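Local coordinates for protein putative LacI-family transcriptional regulator (Bacteroides fragilis, PDB 3GBV) that probably regulates transcription as a member of the LacI family, its periplasmic-binding-protein-type domain presumably sensing a small effector molecule, at residues Val65-Pro77 and Phe86-Ile100. Sequence-based numbering, arbitrary orientation.
Sequences VIEEQPDGVMFAP and FTDALNELGIPYIYI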
ATOM      1  N   VAL A  65     -32.822 -14.886   3.515  1.00 43.32           N
ATOM      2  CA  VAL A  65     -32.246 -13.696   4.136  1.00 43.56           C
ATOM      3  C   VAL A  65     -33.318 -12.635   4.324  1.00 43.69           C
ATOM      4  O   VAL A  65     -33.449 -12.051   5.398  1.00 44.32           O
ATOM      5  CB  VAL A  65     -31.116 -13.086   3.282  1.00 43.28           C
ATOM      6  CG1 VAL A  65     -30.640 -11.777   3.908  1.00 43.09           C
ATOM      7  CG2 VAL A  65     -29.959 -14.061   3.179  1.00 43.98           C
ATOM      8  N   ILE A  66     -34.077 -12.381   3.268  1.00 44.05           N
ATOM      9  CA  ILE A  66     -35.144 -11.393   3.330  1.00 46.63           C
ATOM     10  C   ILE A  66     -36.155 -11.802   4.401  1.00 47.84           C
ATOM     11  O   ILE A  66     -36.659 -10.963   5.148  1.00 46.71           O
ATOM     12  CB  ILE A  66     -35.863 -11.269   1.965  1.00 46.20           C
ATOM     13  CG1 ILE A  66     -34.922 -10.620   0.950  1.00 46.31           C
ATOM     14  CG2 ILE A  66     -37.132 -10.446   2.107  1.00 47.62           C
ATOM     15  CD1 ILE A  66     -35.457 -10.599  -0.461  1.00 47.21           C
ATOM     16  N   GLU A  67     -36.433 -13.098   4.481  1.00 49.48           N
ATOM     17  CA  GLU A  67     -37.390 -13.603   5.454  1.00 51.32           C
ATOM     18  C   GLU A  67     -36.874 -13.616   6.892  1.00 51.12           C
ATOM     19  O   GLU A  67     -37.608 -13.951   7.817  1.00 50.88           O
ATOM     20  CB  GLU A  67     -37.880 -14.990   5.026  1.00 52.04           C
ATOM     21  CG  GLU A  67     -39.015 -14.913   4.007  1.00 53.68           C
ATOM     22  CD  GLU A  67     -39.303 -16.240   3.337  1.00 55.62           C
ATOM     23  OE1 GLU A  67     -39.065 -17.290   3.970  1.00 56.52           O
ATOM     24  OE2 GLU A  67     -39.782 -16.231   2.181  1.00 56.45           O
ATOM     25  N   GLU A  68     -35.613 -13.241   7.079  1.00 51.84           N
ATOM     26  CA  GLU A  68     -35.039 -13.174   8.418  1.00 52.33           C
ATOM     27  C   GLU A  68     -35.288 -11.778   8.976  1.00 51.29           C
ATOM     28  O   GLU A  68     -35.008 -11.509  10.141  1.00 51.89           O
ATOM     29  CB  GLU A  68     -33.539 -13.474   8.382  1.00 54.79           C
ATOM     30  CG  GLU A  68     -33.223 -14.960   8.406  1.00 60.20           C
ATOM     31  CD  GLU A  68     -31.847 -15.291   7.850  1.00 64.69           C
ATOM     32  OE1 GLU A  68     -31.020 -15.860   8.596  1.00 67.88           O
ATOM     33  OE2 GLU A  68     -31.592 -14.994   6.661  1.00 67.00           O
ATOM     34  N   GLN A  69     -35.819 -10.895   8.132  1.00 49.14           N
ATOM     35  CA  GLN A  69     -36.129  -9.520   8.522  1.00 48.81           C
ATOM     36  C   GLN A  69     -34.920  -8.789   9.122  1.00 45.81           C
ATOM     37  O   GLN A  69     -34.984  -8.290  10.241  1.00 44.03           O
ATOM     38  CB  GLN A  69     -37.268  -9.515   9.549  1.00 51.79           C
ATOM     39  CG  GLN A  69     -38.401 -10.499   9.260  1.00 55.16           C
ATOM     40  CD  GLN A  69     -39.388 -10.603  10.414  1.00 56.73           C
ATOM     41  OE1 GLN A  69     -40.121  -9.658  10.707  1.00 58.27           O
ATOM     42  NE2 GLN A  69     -39.404 -11.752  11.079  1.00 56.29           N
ATOM     43  N   PRO A  70     -33.805  -8.706   8.380  1.00 43.73           N
ATOM     44  CA  PRO A  70     -32.629  -8.019   8.917  1.00 41.72           C
ATOM     45  C   PRO A  70     -32.733  -6.497   8.852  1.00 40.51           C
ATOM     46  O   PRO A  70     -33.450  -5.949   8.018  1.00 37.67           O
ATOM     47  CB  PRO A  70     -31.506  -8.553   8.042  1.00 41.71           C
ATOM     48  CG  PRO A  70     -32.168  -8.640   6.712  1.00 42.22           C
ATOM     49  CD  PRO A  70     -33.513  -9.273   7.053  1.00 43.56           C
ATOM     50  N   ASP A  71     -32.005  -5.830   9.745  1.00 40.36           N
ATOM     51  CA  ASP A  71     -31.966  -4.371   9.819  1.00 39.08           C
ATOM     52  C   ASP A  71     -31.163  -3.824   8.658  1.00 38.65           C
ATOM     53  O   ASP A  71     -31.503  -2.795   8.074  1.00 37.44           O
ATOM     54  CB  ASP A  71     -31.294  -3.930  11.114  1.00 38.84           C
ATOM     55  CG  ASP A  71     -32.059  -4.363  12.326  1.00 40.68           C
ATOM     56  OD1 ASP A  71     -33.118  -3.754  12.589  1.00 39.58           O
ATOM     57  OD2 ASP A  71     -31.611  -5.321  12.997  1.00 38.35           O
ATOM     58  N   GLY A  72     -30.075  -4.517   8.347  1.00 37.10           N
ATOM     59  CA  GLY A  72     -29.223  -4.100   7.257  1.00 36.20           C
ATOM     60  C   GLY A  72     -28.601  -5.285   6.548  1.00 34.88           C
ATOM     61  O   GLY A  72     -28.549  -6.404   7.077  1.00 35.06           O
ATOM     62  N   VAL A  73     -28.121  -5.031   5.340  1.00 31.78           N
ATOM     63  CA  VAL A  73     -27.497  -6.066   4.541  1.00 31.30           C
ATOM     64  C   VAL A  73     -26.257  -5.561   3.816  1.00 29.21           C
ATOM     65  O   VAL A  73     -26.242  -4.444   3.317  1.00 26.35           O
ATOM     66  CB  VAL A  73     -28.461  -6.583   3.451  1.00 32.06           C
ATOM     67  CG1 VAL A  73     -27.800  -7.717   2.676  1.00 31.46           C
ATOM     68  CG2 VAL A  73     -29.773  -7.028   4.073  1.00 31.81           C
HETATM   69  N   MSE A  74     -25.210  -6.379   3.793  1.00 28.65           N
HETATM   70  CA  MSE A  74     -24.006  -6.058   3.037  1.00 31.30           C
HETATM   71  C   MSE A  74     -24.015  -7.253   2.087  1.00 31.69           C
HETATM   72  O   MSE A  74     -24.369  -8.373   2.489  1.00 33.01           O
HETATM   73  CB  MSE A  74     -22.758  -6.015   3.929  1.00 30.47           C
HETATM   74  CG  MSE A  74     -22.394  -7.318   4.623  1.00 37.92           C
HETATM   75 SE   MSE A  74     -20.923  -8.239   3.674  1.00 58.77          SE
HETATM   76  CE  MSE A  74     -21.910  -9.566   2.584  1.00 42.83           C
ATOM     77  N   PHE A  75     -23.672  -7.029   0.826  1.00 30.62           N
ATOM     78  CA  PHE A  75     -23.740  -8.108  -0.141  1.00 29.29           C
ATOM     79  C   PHE A  75     -22.689  -8.000  -1.232  1.00 28.23           C
ATOM     80  O   PHE A  75     -22.488  -6.934  -1.806  1.00 25.93           O
ATOM     81  CB  PHE A  75     -25.158  -8.107  -0.731  1.00 31.15           C
ATOM     82  CG  PHE A  75     -25.321  -8.914  -1.994  1.00 33.53           C
ATOM     83  CD1 PHE A  75     -24.922 -10.250  -2.059  1.00 33.88           C
ATOM     84  CD2 PHE A  75     -25.926  -8.340  -3.112  1.00 35.04           C
ATOM     85  CE1 PHE A  75     -25.130 -11.003  -3.225  1.00 35.06           C
ATOM     86  CE2 PHE A  75     -26.139  -9.080  -4.275  1.00 35.22           C
ATOM     87  CZ  PHE A  75     -25.740 -10.417  -4.333  1.00 33.55           C
ATOM     88  N   ALA A  76     -22.010  -9.111  -1.497  1.00 28.13           N
ATOM     89  CA  ALA A  76     -20.985  -9.174  -2.533  1.00 28.50           C
ATOM     90  C   ALA A  76     -21.601  -9.870  -3.739  1.00 30.39           C
ATOM     91  O   ALA A  76     -21.811 -11.080  -3.718  1.00 31.25           O
ATOM     92  CB  ALA A  76     -19.791  -9.961  -2.041  1.00 28.79           C
ATOM     93  N   PRO A  77     -21.903  -9.112  -4.804  1.00 30.76           N
ATOM     94  CA  PRO A  77     -22.505  -9.641  -6.041  1.00 32.31           C
ATOM     95  C   PRO A  77     -21.526 -10.409  -6.931  1.00 32.54           C
ATOM     96  O   PRO A  77     -20.370 -10.028  -7.063  1.00 34.03           O
ATOM     97  CB  PRO A  77     -23.011  -8.384  -6.759  1.00 30.34           C
ATOM     98  CG  PRO A  77     -22.987  -7.297  -5.697  1.00 30.40           C
ATOM     99  CD  PRO A  77     -21.807  -7.647  -4.857  1.00 29.57           C
ATOM    100  N   PHE A  86     -33.778  -9.682  -5.569  1.00 32.38           N
ATOM    101  CA  PHE A  86     -33.278  -9.476  -4.216  1.00 33.61           C
ATOM    102  C   PHE A  86     -33.279  -7.999  -3.823  1.00 33.02           C
ATOM    103  O   PHE A  86     -33.893  -7.617  -2.830  1.00 31.30           O
ATOM    104  CB  PHE A  86     -31.867 -10.070  -4.085  1.00 34.11           C
ATOM    105  CG  PHE A  86     -31.334 -10.080  -2.678  1.00 35.76           C
ATOM    106  CD1 PHE A  86     -32.108 -10.561  -1.625  1.00 37.80           C
ATOM    107  CD2 PHE A  86     -30.055  -9.607  -2.405  1.00 35.55           C
ATOM    108  CE1 PHE A  86     -31.608 -10.566  -0.317  1.00 38.58           C
ATOM    109  CE2 PHE A  86     -29.549  -9.609  -1.112  1.00 35.23           C
ATOM    110  CZ  PHE A  86     -30.321 -10.086  -0.065  1.00 36.19           C
ATOM    111  N   THR A  87     -32.609  -7.175  -4.621  1.00 33.30           N
ATOM    112  CA  THR A  87     -32.521  -5.745  -4.359  1.00 33.10           C
ATOM    113  C   THR A  87     -33.871  -5.026  -4.413  1.00 32.69           C
ATOM    114  O   THR A  87     -34.089  -4.074  -3.666  1.00 30.99           O
ATOM    115  CB  THR A  87     -31.533  -5.078  -5.339  1.00 34.16           C
ATOM    116  OG1 THR A  87     -31.908  -5.394  -6.686  1.00 32.13           O
ATOM    117  CG2 THR A  87     -30.101  -5.579  -5.078  1.00 33.08           C
ATOM    118  N   ASP A  88     -34.770  -5.458  -5.297  1.00 32.00           N
ATOM    119  CA  ASP A  88     -36.091  -4.828  -5.363  1.00 34.40           C
ATOM    120  C   ASP A  88     -36.829  -5.111  -4.058  1.00 35.05           C
ATOM    121  O   ASP A  88     -37.515  -4.245  -3.505  1.00 34.62           O
ATOM    122  CB  ASP A  88     -36.921  -5.369  -6.533  1.00 34.20           C
ATOM    123  CG  ASP A  88     -36.564  -4.719  -7.853  1.00 34.61           C
ATOM    124  OD1 ASP A  88     -36.050  -3.580  -7.840  1.00 33.20           O
ATOM    125  OD2 ASP A  88     -36.818  -5.340  -8.907  1.00 33.86           O
ATOM    126  N   ALA A  89     -36.668  -6.334  -3.564  1.00 34.71           N
ATOM    127  CA  ALA A  89     -37.314  -6.748  -2.328  1.00 36.72           C
ATOM    128  C   ALA A  89     -36.746  -5.997  -1.129  1.00 37.17           C
ATOM    129  O   ALA A  89     -37.478  -5.675  -0.197  1.00 39.92           O
ATOM    130  CB  ALA A  89     -37.149  -8.257  -2.134  1.00 34.69           C
ATOM    131  N   LEU A  90     -35.444  -5.724  -1.142  1.00 37.32           N
ATOM    132  CA  LEU A  90     -34.832  -4.999  -0.040  1.00 37.02           C
ATOM    133  C   LEU A  90     -35.315  -3.549  -0.036  1.00 37.64           C
ATOM    134  O   LEU A  90     -35.646  -3.004   1.018  1.00 36.90           O
ATOM    135  CB  LEU A  90     -33.300  -5.054  -0.132  1.00 36.17           C
ATOM    136  CG  LEU A  90     -32.622  -6.416   0.113  1.00 37.18           C
ATOM    137  CD1 LEU A  90     -31.108  -6.246   0.045  1.00 36.24           C
ATOM    138  CD2 LEU A  90     -33.027  -6.992   1.469  1.00 33.93           C
ATOM    139  N   ASN A  91     -35.359  -2.923  -1.209  1.00 37.81           N
ATOM    140  CA  ASN A  91     -35.825  -1.541  -1.289  1.00 39.41           C
ATOM    141  C   ASN A  91     -37.282  -1.488  -0.857  1.00 39.74           C
ATOM    142  O   ASN A  91     -37.677  -0.646  -0.052  1.00 39.45           O
ATOM    143  CB  ASN A  91     -35.707  -0.992  -2.714  1.00 38.80           C
ATOM    144  CG  ASN A  91     -34.268  -0.814  -3.157  1.00 40.33           C
ATOM    145  OD1 ASN A  91     -33.443  -0.278  -2.424  1.00 39.58           O
ATOM    146  ND2 ASN A  91     -33.966  -1.246  -4.373  1.00 42.52           N
ATOM    147  N   GLU A  92     -38.079  -2.401  -1.394  1.00 40.25           N
ATOM    148  CA  GLU A  92     -39.491  -2.447  -1.067  1.00 41.20           C
ATOM    149  C   GLU A  92     -39.721  -2.573   0.438  1.00 39.10           C
ATOM    150  O   GLU A  92     -40.676  -2.016   0.973  1.00 38.90           O
ATOM    151  CB  GLU A  92     -40.173  -3.601  -1.815  1.00 43.17           C
ATOM    152  CG  GLU A  92     -41.584  -3.887  -1.318  1.00 50.38           C
ATOM    153  CD  GLU A  92     -42.449  -4.568  -2.357  1.00 54.13           C
ATOM    154  OE1 GLU A  92     -42.748  -3.920  -3.387  1.00 56.24           O
ATOM    155  OE2 GLU A  92     -42.831  -5.744  -2.142  1.00 56.22           O
ATOM    156  N   LEU A  93     -38.842  -3.297   1.119  1.00 37.74           N
ATOM    157  CA  LEU A  93     -38.973  -3.481   2.562  1.00 36.33           C
ATOM    158  C   LEU A  93     -38.281  -2.381   3.359  1.00 35.15           C
ATOM    159  O   LEU A  93     -38.365  -2.347   4.587  1.00 33.64           O
ATOM    160  CB  LEU A  93     -38.400  -4.837   2.972  1.00 35.72           C
ATOM    161  CG  LEU A  93     -39.180  -6.064   2.509  1.00 37.33           C
ATOM    162  CD1 LEU A  93     -38.387  -7.329   2.819  1.00 37.02           C
ATOM    163  CD2 LEU A  93     -40.534  -6.083   3.204  1.00 34.47           C
ATOM    164  N   GLY A  94     -37.598  -1.482   2.660  1.00 35.23           N
ATOM    165  CA  GLY A  94     -36.895  -0.411   3.344  1.00 34.03           C
ATOM    166  C   GLY A  94     -35.664  -0.915   4.082  1.00 32.87           C
ATOM    167  O   GLY A  94     -35.244  -0.319   5.078  1.00 32.35           O
ATOM    168  N   ILE A  95     -35.086  -2.012   3.602  1.00 31.17           N
ATOM    169  CA  ILE A  95     -33.889  -2.578   4.225  1.00 32.51           C
ATOM    170  C   ILE A  95     -32.654  -2.096   3.469  1.00 32.47           C
ATOM    171  O   ILE A  95     -32.391  -2.530   2.346  1.00 33.35           O
ATOM    172  CB  ILE A  95     -33.929  -4.130   4.212  1.00 32.42           C
ATOM    173  CG1 ILE A  95     -35.177  -4.626   4.947  1.00 32.71           C
ATOM    174  CG2 ILE A  95     -32.689  -4.692   4.875  1.00 31.24           C
ATOM    175  CD1 ILE A  95     -35.376  -6.122   4.908  1.00 33.26           C
ATOM    176  N   PRO A  96     -31.885  -1.180   4.071  1.00 32.35           N
ATOM    177  CA  PRO A  96     -30.680  -0.658   3.423  1.00 32.21           C
ATOM    178  C   PRO A  96     -29.650  -1.751   3.161  1.00 32.93           C
ATOM    179  O   PRO A  96     -29.459  -2.648   3.987  1.00 30.77           O
ATOM    180  CB  PRO A  96     -30.170   0.366   4.428  1.00 32.77           C
ATOM    181  CG  PRO A  96     -30.554  -0.267   5.746  1.00 32.69           C
ATOM    182  CD  PRO A  96     -31.974  -0.709   5.466  1.00 32.89           C
ATOM    183  N   TYR A  97     -28.984  -1.673   2.014  1.00 32.69           N
ATOM    184  CA  TYR A  97     -27.967  -2.654   1.683  1.00 33.47           C
ATOM    185  C   TYR A  97     -26.688  -2.040   1.128  1.00 33.46           C
ATOM    186  O   TYR A  97     -26.700  -0.986   0.478  1.00 32.40           O
ATOM    187  CB  TYR A  97     -28.527  -3.697   0.714  1.00 32.47           C
ATOM    188  CG  TYR A  97     -28.949  -3.174  -0.635  1.00 33.68           C
ATOM    189  CD1 TYR A  97     -28.050  -3.132  -1.699  1.00 31.99           C
ATOM    190  CD2 TYR A  97     -30.276  -2.805  -0.878  1.00 34.05           C
ATOM    191  CE1 TYR A  97     -28.464  -2.749  -2.971  1.00 31.72           C
ATOM    192  CE2 TYR A  97     -30.698  -2.415  -2.150  1.00 31.77           C
ATOM    193  CZ  TYR A  97     -29.790  -2.397  -3.189  1.00 31.35           C
ATOM    194  OH  TYR A  97     -30.215  -2.057  -4.453  1.00 32.92           O
ATOM    195  N   ILE A  98     -25.582  -2.720   1.402  1.00 32.56           N
ATOM    196  CA  ILE A  98     -24.268  -2.277   0.979  1.00 32.79           C
ATOM    197  C   ILE A  98     -23.604  -3.253   0.011  1.00 31.87           C
ATOM    198  O   ILE A  98     -23.603  -4.465   0.237  1.00 30.81           O
ATOM    199  CB  ILE A  98     -23.337  -2.106   2.205  1.00 33.05           C
ATOM    200  CG1 ILE A  98     -23.870  -0.989   3.106  1.00 32.19           C
ATOM    201  CG2 ILE A  98     -21.905  -1.830   1.748  1.00 32.18           C
ATOM    202  CD1 ILE A  98     -23.117  -0.840   4.390  1.00 32.07           C
ATOM    203  N   TYR A  99     -23.050  -2.721  -1.073  1.00 29.99           N
ATOM    204  CA  TYR A  99     -22.342  -3.559  -2.024  1.00 30.35           C
ATOM    205  C   TYR A  99     -20.857  -3.534  -1.698  1.00 29.82           C
ATOM    206  O   TYR A  99     -20.301  -2.506  -1.305  1.00 26.93           O
ATOM    207  CB  TYR A  99     -22.497  -3.067  -3.470  1.00 32.42           C
ATOM    208  CG  TYR A  99     -23.841  -3.323  -4.128  1.00 33.78           C
ATOM    209  CD1 TYR A  99     -24.567  -4.494  -3.871  1.00 33.67           C
ATOM    210  CD2 TYR A  99     -24.356  -2.415  -5.051  1.00 32.82           C
ATOM    211  CE1 TYR A  99     -25.778  -4.745  -4.523  1.00 34.39           C
ATOM    212  CE2 TYR A  99     -25.562  -2.659  -5.707  1.00 35.17           C
ATOM    213  CZ  TYR A  99     -26.267  -3.820  -5.441  1.00 34.17           C
ATOM    214  OH  TYR A  99     -27.464  -4.046  -6.087  1.00 35.45           O
ATOM    215  N   ILE A 100     -20.223  -4.685  -1.851  1.00 30.11           N
ATOM    216  CA  ILE A 100     -18.800  -4.792  -1.640  1.00 30.82           C
ATOM    217  C   ILE A 100     -18.251  -5.481  -2.876  1.00 30.89           C
ATOM    218  O   ILE A 100     -18.926  -6.320  -3.489  1.00 29.68           O
ATOM    219  CB  ILE A 100     -18.450  -5.624  -0.395  1.00 31.91           C
ATOM    220  CG1 ILE A 100     -19.216  -6.945  -0.417  1.00 34.43           C
ATOM    221  CG2 ILE A 100     -18.751  -4.830   0.855  1.00 31.30           C
ATOM    222  CD1 ILE A 100     -18.910  -7.852   0.767  1.00 37.97           C
TER
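Phe-75 and Phe-86 meet because each ring is carried trans to its own backbone N (chi1 165° and -172°): the strand side chain and the helix side chain converge beneath one face of the sheet. The edge of Phe-86 is directed at the face of Phe-75 in a T-shaped stack, centroids 5.6 Å apart and planes at 83°. CD1 of Ile-66 lies at the edge of the same Phe-86 ring, 3.5 Å from CD1 of Phe-86. Ile-66 is a knob set among Phe-86, Ala-89, Leu-90 and Leu-93; its extended chain sends CD1 to 3.3 Å from CB of Ala-89, while the CG2 branch presses on CD1 of Leu-93, both tight carbon contacts. From strand 72-75, CG2 of Val-73 sits against CG2 of Ile-95 and CD2 of Leu-90. These residues fill the space between helices 55-66 and 84-93 and the sheet. Strands 72-75 and 97-100 are neighbours in the parallel sheet of a Rossmann-like periplasmic-binding-protein lobe, linked by helix 84-93 in a beta-alpha-beta crossover and joined by four backbone bonds. Val-73 N donates to Pro-96 O, Ile-98 N to Val-73 O, and Phe-75 N to Ile-98 O at 2.6 Å; the last, Ile-100 N to Phe-75 O, is longer at 3.2 Å. The chain leaves the last helical turn through a Schellman motif at Gly-94, leading into Ile-95. Tyr-99 lies alongside Phe-75, CE1 of Tyr-99 3.9 Å from CD2 of Phe-75; the Pro-77 ring crosses the Tyr-99 side chain at about a right angle, and the Tyr-99 hydroxyl is hydrogen-bonded to Ala-107 O. On the other sheet face the selenium of Met-74, a selenomethionine, rests 3.6 Å from CD1 of Ile-100, where Cys-13 and Leu-15 of strand 9-16 and Ile-31 of helix 23-37 also touch Met-74.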